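Long-range contact in purine nucleoside phosphorylase (Schistosoma mansoni, PDB 6B6K), which probably catalyses the reversible phosphorolysis of purine nucleosides such as inosine and guanosine, yielding the free base and ribose 1-phosphate: residues 193-198 with 214-219. Sequence-based numbering, arbitrary orientation.
Sequences VYAFNG and LGCDVV. With CVG (6-methylpyridazin-3-ol), chain I.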
# COMPACT_ATOMS: atom_id res chain seq x y z
N VAL A 193 11.78 15.45 7.75
CA VAL A 193 11.45 14.17 7.11
C VAL A 193 10.07 14.27 6.45
O VAL A 193 9.09 14.64 7.12
CB VAL A 193 11.47 13.03 8.14
CG1 VAL A 193 10.95 11.70 7.52
CG2 VAL A 193 12.87 12.85 8.76
N TYR A 194 9.98 13.88 5.17
CA TYR A 194 8.76 13.95 4.37
C TYR A 194 8.05 12.60 4.30
O TYR A 194 8.65 11.61 3.87
CB TYR A 194 9.12 14.40 2.96
CG TYR A 194 8.01 14.59 1.92
CD1 TYR A 194 7.53 15.86 1.63
CD2 TYR A 194 7.53 13.52 1.17
CE1 TYR A 194 6.55 16.06 0.67
CE2 TYR A 194 6.54 13.71 0.19
CZ TYR A 194 6.07 14.98 -0.06
OH TYR A 194 5.11 15.16 -1.03
N ALA A 195 6.76 12.58 4.68
CA ALA A 195 5.92 11.40 4.52
C ALA A 195 5.18 11.51 3.19
O ALA A 195 4.51 12.51 2.94
CB ALA A 195 4.86 11.30 5.62
N PHE A 196 5.27 10.44 2.38
CA PHE A 196 4.54 10.36 1.10
C PHE A 196 3.16 9.72 1.37
O PHE A 196 3.07 8.51 1.64
CB PHE A 196 5.37 9.56 0.10
CG PHE A 196 4.75 9.40 -1.28
CD1 PHE A 196 3.77 10.27 -1.78
CD2 PHE A 196 5.19 8.37 -2.12
CE1 PHE A 196 3.24 10.09 -3.07
CE2 PHE A 196 4.65 8.18 -3.38
CZ PHE A 196 3.66 9.04 -3.87
N ASN A 197 2.10 10.55 1.30
CA ASN A 197 0.68 10.13 1.27
C ASN A 197 0.27 10.00 -0.20
O ASN A 197 0.28 11.00 -0.93
CB ASN A 197 -0.17 11.19 1.97
CG ASN A 197 -1.68 11.02 1.75
OD1 ASN A 197 -2.18 9.91 1.54
ND2 ASN A 197 -2.42 12.16 1.79
N GLY A 198 -0.06 8.78 -0.64
CA GLY A 198 -0.42 8.60 -2.04
C GLY A 198 -1.51 9.55 -2.53
O GLY A 198 -1.48 10.00 -3.69
N LEU A 214 5.21 8.76 14.40
CA LEU A 214 6.16 7.99 13.60
C LEU A 214 7.39 8.79 13.17
O LEU A 214 8.19 8.27 12.38
CB LEU A 214 5.48 7.43 12.36
CG LEU A 214 4.37 6.42 12.62
CD1 LEU A 214 3.71 6.01 11.33
CD2 LEU A 214 4.92 5.21 13.37
N GLY A 215 7.52 10.03 13.62
CA GLY A 215 8.69 10.83 13.33
C GLY A 215 8.65 11.60 12.03
O GLY A 215 9.71 12.01 11.54
N CYS A 216 7.47 11.82 11.45
CA CYS A 216 7.36 12.63 10.24
C CYS A 216 7.27 14.11 10.60
O CYS A 216 6.62 14.51 11.58
CB CYS A 216 6.12 12.21 9.45
SG CYS A 216 6.10 10.48 9.00
N ASP A 217 7.89 14.95 9.77
CA ASP A 217 7.80 16.39 9.96
C ASP A 217 6.81 17.08 9.02
O ASP A 217 6.21 18.08 9.42
CB ASP A 217 9.19 17.04 9.80
CG ASP A 217 10.21 16.51 10.83
OD1 ASP A 217 10.00 16.77 12.03
OD2 ASP A 217 11.21 15.85 10.44
N VAL A 218 6.63 16.57 7.80
CA VAL A 218 5.72 17.13 6.80
C VAL A 218 5.11 15.94 6.04
O VAL A 218 5.63 14.83 6.08
CB VAL A 218 6.41 18.10 5.80
CG1 VAL A 218 7.20 19.18 6.54
CG2 VAL A 218 7.34 17.39 4.87
N VAL A 219 3.99 16.20 5.35
CA VAL A 219 3.28 15.18 4.56
C VAL A 219 2.82 15.78 3.22
O VAL A 219 2.29 16.90 3.17
CB VAL A 219 2.10 14.58 5.36
CG1 VAL A 219 1.11 15.63 5.82
CG2 VAL A 219 1.39 13.48 4.54
C4 CVG I . -0.75 18.42 0.88
C3 CVG I . -0.75 17.05 0.82
C2 CVG I . -1.07 16.27 2.00
C1 CVG I . -1.13 19.07 2.09
O CVG I . -1.10 14.86 2.00
N1 CVG I . -1.41 16.92 3.18
N CVG I . -1.45 18.34 3.24
C CVG I . -1.14 20.59 2.13
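Tyr194 and Val218 pair on one face of the sheet, where CG2 of Val218 meets CD1 of the tyrosine ring at 3.6 Å, the two side chains crossing at about a right angle. On the other face the small Ala195 lets its neighbours come close: its CB lies 3.7 Å from SG of Cys216 and 4.2 Å from CG2 of Val219. That same valine methyl also touches CB of Asn197. Beta-branched valines suit these extended positions. Backbone hydrogen bonds join the two parallel strands: Ala195 N donates almost straight to Val218 O at 2.9 Å, while Val193 O receives two donors, Asp217 N and Val218 N. Asp217 then turns back to accept Val193 N on the anti lone pair of OD2 (2.8 Å, 167°), its OD1 accepting Asn123 ND2. At the other end Asn197 ND2 donates to O of the bound 6-methylpyridazin-3-ol at 3.0 Å, and also to Thr201 O. Gly215 closes helix 205-213 in a Schellman motif; at its phi of 86° a CB would jam against Leu214 O, so glycine fits. Strand 218-220 completes the beta-alpha-beta unit begun by strand 189-196, and Asn197 and Val219 border the ligand pocket of this phosphorylase-superfamily fold.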